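Local coordinates for ABC transporter, periplasmic substrate-binding protein (Vibrio cholerae O1 biovar eltor, PDB 1TWY) that probably serves as the periplasmic receptor that captures phosphate and delivers it to an ABC-type membrane transporter, at residues A[125-130]-A[201-206]; A[161-166]-A[233-238]. All coordinates share one frame; numbering follows the deposited sequence.

Interaction 1: A[125-130]-A[201-206]; sequences GIYKGQ and VGFISI
The phenol of Y127 meets the phenyl ring of F203 at its edge: Y127 OH lies near the plane of that ring, 3.7 Å from F203 CD1. Y127 CE2 also comes 4.1 Å from F203 CE1, approaching obliquely. F159 completes an aromatic cluster, stacking on F203 and meeting Y127 edge-to-face. Beyond the ring, Y127 OH comes over the strand backbone and stops 3.4 Å from G202 CA. V201 O, at 3.5 Å from Y127 OH, is a neighbour only; the hydroxyl's hydrogen bond goes to V147 O, which satisfies this buried polar group. A second, purely apolar patch lies beside it, where I126 CG2 touches V201 CG1 at 4.1 Å. In I126 a chi1 of -73° puts CG1 beside the backbone N and sets CG2 anti to that N, and CG2 is the branch that meets V201. The helix ends in a Schellman motif: G129 has a positive phi of 88°, G129 N bonds back to I126 O, and Q130 N makes a weak bond to G125 O. Helix 120-128 thus packs against the mixed sheet, as expected of a periplasmic binding-protein fold: strand 200-205 is flanked by its partners 145-149 and 96-109, with V146 touching I126 and Y127, and I107 touching V201 and F203.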
loop_
_atom_site.group_PDB
_atom_site.type_symbol
_atom_site.label_atom_id
_atom_site.label_comp_id
_atom_site.label_asym_id
_atom_site.label_seq_id
_atom_site.Cartn_x
_atom_site.Cartn_y
_atom_site.Cartn_z
ATOM N N GLY A 125 10.778 -15.480 -6.836
ATOM C CA GLY A 125 11.833 -15.825 -7.757
ATOM C C GLY A 125 12.094 -15.018 -8.978
ATOM O O GLY A 125 13.264 -14.694 -9.353
ATOM N N ILE A 126 10.986 -14.518 -9.553
ATOM C CA ILE A 126 11.143 -13.582 -10.656
ATOM C C ILE A 126 11.780 -12.227 -10.257
ATOM O O ILE A 126 12.756 -11.767 -10.822
ATOM C CB ILE A 126 9.722 -13.356 -11.286
ATOM C CG1 ILE A 126 9.289 -14.593 -12.083
ATOM C CG2 ILE A 126 9.712 -12.084 -12.204
ATOM C CD1 ILE A 126 7.864 -14.637 -12.407
ATOM N N TYR A 127 11.293 -11.645 -9.167
ATOM C CA TYR A 127 11.830 -10.371 -8.669
ATOM C C TYR A 127 13.236 -10.499 -8.140
ATOM O O TYR A 127 13.986 -9.556 -8.208
ATOM C CB TYR A 127 10.851 -9.648 -7.698
ATOM C CG TYR A 127 9.882 -8.822 -8.518
ATOM C CD1 TYR A 127 8.788 -9.384 -9.119
ATOM C CD2 TYR A 127 10.079 -7.493 -8.655
ATOM C CE1 TYR A 127 7.953 -8.651 -9.947
ATOM C CE2 TYR A 127 9.191 -6.719 -9.432
ATOM C CZ TYR A 127 8.203 -7.268 -10.059
ATOM O OH TYR A 127 7.330 -6.545 -10.918
ATOM N N LYS A 128 13.644 -11.724 -7.712
ATOM C CA LYS A 128 15.009 -11.924 -7.287
ATOM C C LYS A 128 15.972 -12.142 -8.412
ATOM O O LYS A 128 17.162 -12.057 -8.163
ATOM C CB LYS A 128 15.152 -13.152 -6.392
ATOM C CG LYS A 128 14.702 -12.959 -4.997
ATOM C CD LYS A 128 15.686 -12.242 -4.100
ATOM C CE LYS A 128 16.868 -13.135 -3.629
ATOM N NZ LYS A 128 18.068 -12.277 -3.437
ATOM N N GLY A 129 15.507 -12.432 -9.585
ATOM C CA GLY A 129 16.284 -12.695 -10.737
ATOM C C GLY A 129 16.663 -14.192 -10.810
ATOM O O GLY A 129 17.446 -14.560 -11.707
ATOM N N GLN A 130 16.048 -15.013 -9.992
ATOM C CA GLN A 130 16.276 -16.463 -10.003
ATOM C C GLN A 130 15.508 -17.154 -11.114
ATOM O O GLN A 130 15.989 -18.103 -11.753
ATOM C CB GLN A 130 15.876 -17.066 -8.685
ATOM C CG GLN A 130 16.715 -16.619 -7.513
ATOM C CD GLN A 130 16.058 -16.954 -6.125
ATOM O OE1 GLN A 130 14.965 -17.559 -6.028
ATOM N NE2 GLN A 130 16.699 -16.491 -5.061
ATOM N N VAL A 201 6.536 -7.767 -16.602
ATOM C CA VAL A 201 5.698 -7.909 -15.434
ATOM C C VAL A 201 5.934 -6.801 -14.526
ATOM O O VAL A 201 7.057 -6.226 -14.367
ATOM C CB VAL A 201 5.939 -9.227 -14.633
ATOM C CG1 VAL A 201 7.363 -9.426 -14.226
ATOM C CG2 VAL A 201 4.909 -9.474 -13.501
ATOM N N GLY A 202 4.827 -6.383 -13.914
ATOM C CA GLY A 202 4.918 -5.313 -12.969
ATOM C C GLY A 202 3.779 -5.360 -11.959
ATOM O O GLY A 202 3.056 -6.327 -11.883
ATOM N N PHE A 203 3.729 -4.329 -11.129
ATOM C CA PHE A 203 2.696 -4.188 -10.035
ATOM C C PHE A 203 2.173 -2.757 -10.087
ATOM O O PHE A 203 2.909 -1.792 -10.376
ATOM C CB PHE A 203 3.195 -4.582 -8.677
ATOM C CG PHE A 203 4.386 -3.869 -8.209
ATOM C CD1 PHE A 203 5.660 -4.318 -8.537
ATOM C CD2 PHE A 203 4.273 -2.680 -7.508
ATOM C CE1 PHE A 203 6.786 -3.620 -8.194
ATOM C CE2 PHE A 203 5.449 -1.968 -7.165
ATOM C CZ PHE A 203 6.703 -2.487 -7.492
ATOM N N ILE A 204 0.915 -2.598 -9.761
ATOM C CA ILE A 204 0.222 -1.294 -9.715
ATOM C C ILE A 204 -0.821 -1.360 -8.612
ATOM O O ILE A 204 -1.268 -2.418 -8.162
ATOM C CB ILE A 204 -0.510 -0.981 -11.006
ATOM C CG1 ILE A 204 -1.585 -2.043 -11.422
ATOM C CG2 ILE A 204 0.454 -0.729 -12.216
ATOM C CD1 ILE A 204 -2.313 -1.573 -12.747
ATOM N N SER A 205 -1.199 -0.198 -8.113
ATOM C CA SER A 205 -2.351 -0.114 -7.216
ATOM C C SER A 205 -3.599 -0.737 -7.878
ATOM O O SER A 205 -3.858 -0.568 -9.063
ATOM C CB SER A 205 -2.685 1.353 -6.920
ATOM O OG SER A 205 -1.521 2.183 -6.732
ATOM N N ILE A 206 -4.378 -1.513 -7.100
ATOM C CA ILE A 206 -5.435 -2.283 -7.665
ATOM C C ILE A 206 -6.500 -1.419 -8.346
ATOM O O ILE A 206 -7.024 -1.792 -9.411
ATOM C CB ILE A 206 -6.030 -3.208 -6.551
ATOM C CG1 ILE A 206 -6.916 -4.231 -7.178
ATOM C CG2 ILE A 206 -6.795 -2.334 -5.454
ATOM C CD1 ILE A 206 -7.139 -5.376 -6.258
#

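Interaction 2: A[161-166]-A[233-238]; sequences SLMGLT and YQLSRP. With MG (magnesium ion), chain J.
L162 turns a hydrocarbon fork on a polar backbone: both its methyls face the carbonyl oxygen of S236, with L162 CD2 3.4 Å and L162 CD1 3.7 Å from S236 O. The backbone it meets is an inverse gamma turn centred on L235, leading into strand 236-243 of what is probably a periplasmic binding-protein fold, and the helix supplying the fork, 154-163, ends in a Schellman motif at G164. The turn is marked by a weak bond from S236 N to Q234 O, which lies 3.9 Å from L162 CD2. With its CG beside the backbone N (chi1 -71°), L162 points its branched end at this bend. A second patch is made by one branch of L235: L235 CD2 meets L162 CB at 4.1 Å and M163 SE, the selenium of a selenomethionine, at 3.8 Å. The chain of M163 is bent, its chi2 of -63° setting the position of SE, and F218 of strand 214-218 touches both M163 and L235. R120 links the two sides by polar means, taking L162 O with one guanidinium nitrogen and Q234 OE1 with the other. Past the Schellman glycine the chain turns to a metal site on the side away from the strand. There a magnesium ion is bound by two backbone carbonyls, G164 O at 2.5 Å and T166 O at 2.4 Å, and by two waters.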
loop_
_atom_site.group_PDB
_atom_site.type_symbol
_atom_site.label_atom_id
_atom_site.label_comp_id
_atom_site.label_asym_id
_atom_site.label_seq_id
_atom_site.Cartn_x
_atom_site.Cartn_y
_atom_site.Cartn_z
ATOM N N SER A 161 7.749 -5.524 0.897
ATOM C CA SER A 161 7.484 -6.056 2.226
ATOM C C SER A 161 6.566 -7.284 2.200
ATOM O O SER A 161 6.875 -8.358 2.783
ATOM C CB SER A 161 6.893 -4.951 3.102
ATOM O OG SER A 161 6.515 -5.439 4.390
ATOM N N LEU A 162 5.530 -7.220 1.382
ATOM C CA LEU A 162 4.591 -8.327 1.245
ATOM C C LEU A 162 5.274 -9.597 0.662
ATOM O O LEU A 162 4.941 -10.714 1.065
ATOM C CB LEU A 162 3.358 -7.946 0.418
ATOM C CG LEU A 162 2.364 -6.998 1.071
ATOM C CD1 LEU A 162 1.558 -6.241 0.038
ATOM C CD2 LEU A 162 1.443 -7.845 2.008
HETATM N N MSE A 163 6.248 -9.407 -0.209
HETATM C CA MSE A 163 6.859 -10.503 -0.922
HETATM C C MSE A 163 8.129 -10.992 -0.281
HETATM O O MSE A 163 8.716 -11.937 -0.798
HETATM C CB MSE A 163 7.127 -10.070 -2.375
HETATM C CG MSE A 163 5.863 -9.713 -3.174
HETATM SE SE MSE A 163 4.783 -11.403 -3.280
HETATM C CE MSE A 163 6.301 -12.614 -3.798
ATOM N N GLY A 164 8.579 -10.387 0.797
ATOM C CA GLY A 164 9.817 -10.762 1.476
ATOM C C GLY A 164 11.046 -10.418 0.641
ATOM O O GLY A 164 12.151 -11.026 0.724
ATOM N N LEU A 165 10.923 -9.403 -0.167
ATOM C CA LEU A 165 11.943 -8.945 -1.082
ATOM C C LEU A 165 12.821 -7.814 -0.530
ATOM O O LEU A 165 13.328 -7.030 -1.296
ATOM C CB LEU A 165 11.374 -8.516 -2.425
ATOM C CG LEU A 165 10.830 -9.620 -3.326
ATOM C CD1 LEU A 165 9.814 -9.114 -4.422
ATOM C CD2 LEU A 165 11.978 -10.404 -3.977
ATOM N N THR A 166 13.000 -7.724 0.763
ATOM C CA THR A 166 14.008 -6.886 1.311
ATOM C C THR A 166 14.974 -7.818 2.075
ATOM O O THR A 166 14.690 -8.976 2.259
ATOM C CB THR A 166 13.469 -5.807 2.259
ATOM O OG1 THR A 166 12.875 -6.344 3.450
ATOM C CG2 THR A 166 12.374 -4.993 1.562
ATOM N N TYR A 233 -7.259 -12.780 -1.186
ATOM C CA TYR A 233 -6.170 -12.197 -1.989
ATOM C C TYR A 233 -5.121 -11.554 -1.079
ATOM O O TYR A 233 -5.424 -10.657 -0.330
ATOM C CB TYR A 233 -6.770 -11.237 -3.042
ATOM C CG TYR A 233 -5.703 -10.633 -3.940
ATOM C CD1 TYR A 233 -5.324 -11.292 -5.079
ATOM C CD2 TYR A 233 -5.231 -9.386 -3.719
ATOM C CE1 TYR A 233 -4.347 -10.744 -5.942
ATOM C CE2 TYR A 233 -4.230 -8.830 -4.584
ATOM C CZ TYR A 233 -3.870 -9.489 -5.679
ATOM O OH TYR A 233 -2.936 -9.027 -6.575
ATOM N N GLN A 234 -3.891 -12.019 -1.154
ATOM C CA GLN A 234 -2.891 -11.714 -0.173
ATOM C C GLN A 234 -2.229 -10.307 -0.364
ATOM O O GLN A 234 -1.626 -9.843 0.591
ATOM C CB GLN A 234 -1.764 -12.785 -0.085
ATOM C CG GLN A 234 -2.165 -14.187 0.416
ATOM C CD GLN A 234 -0.906 -15.124 0.305
ATOM O OE1 GLN A 234 0.262 -14.689 0.628
ATOM N NE2 GLN A 234 -1.113 -16.297 -0.241
ATOM N N LEU A 235 -2.234 -9.689 -1.585
ATOM C CA LEU A 235 -1.419 -8.579 -1.855
ATOM C C LEU A 235 -2.163 -7.282 -1.526
ATOM O O LEU A 235 -2.736 -6.579 -2.338
ATOM C CB LEU A 235 -0.931 -8.581 -3.321
ATOM C CG LEU A 235 0.088 -9.717 -3.554
ATOM C CD1 LEU A 235 0.532 -9.627 -5.031
ATOM C CD2 LEU A 235 1.308 -9.937 -2.562
ATOM N N SER A 236 -2.246 -7.038 -0.239
ATOM C CA SER A 236 -2.899 -5.848 0.229
ATOM C C SER A 236 -2.177 -5.373 1.474
ATOM O O SER A 236 -1.446 -6.089 2.135
ATOM C CB SER A 236 -4.328 -6.101 0.559
ATOM O OG SER A 236 -4.403 -6.728 1.803
ATOM N N ARG A 237 -2.374 -4.127 1.789
ATOM C CA ARG A 237 -1.724 -3.567 2.948
ATOM C C ARG A 237 -2.781 -2.775 3.712
ATOM O O ARG A 237 -3.726 -2.289 3.112
ATOM C CB ARG A 237 -0.589 -2.617 2.552
ATOM C CG ARG A 237 -1.038 -1.443 1.776
ATOM C CD ARG A 237 0.079 -0.751 1.090
ATOM N NE ARG A 237 -0.397 0.274 0.199
ATOM C CZ ARG A 237 0.255 1.405 -0.080
ATOM N NH1 ARG A 237 1.415 1.588 0.455
ATOM N NH2 ARG A 237 -0.278 2.363 -0.870
ATOM N N PRO A 238 -2.646 -2.713 5.033
ATOM C CA PRO A 238 -3.561 -1.956 5.852
ATOM C C PRO A 238 -3.276 -0.470 5.884
ATOM O O PRO A 238 -2.057 -0.120 5.867
ATOM C CB PRO A 238 -3.319 -2.557 7.295
ATOM C CG PRO A 238 -1.921 -2.943 7.256
ATOM C CD PRO A 238 -1.680 -3.455 5.839
HETATM MG MG MG J . 14.123 -11.268 2.291
HETATM O O HOH W 1 13.144 -10.832 3.739
HETATM O O HOH W 2 16.407 -11.703 2.854
#

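The four segments alternate along the chain: 125-130, 161-166, 201-206, then 233-238. The centres of interactions 1 and 2 lie about 11 Å apart, and the two contacts touch directly, Y127 CB meeting L165 CD1 at 3.5 Å. Both end on one mixed sheet, since strands 200-205 and 236-243 each pair antiparallel with strand 96-109. Helix 120-128 serves both, contributing Y127 to interaction 1 and R120 to interaction 2, and helix 154-163 likewise reaches both. Both helices pack on a shared sheet, consistent with the two-lobed fold of periplasmic binding proteins, interaction 2 lying where strand 236-243 runs on toward strand 79-82.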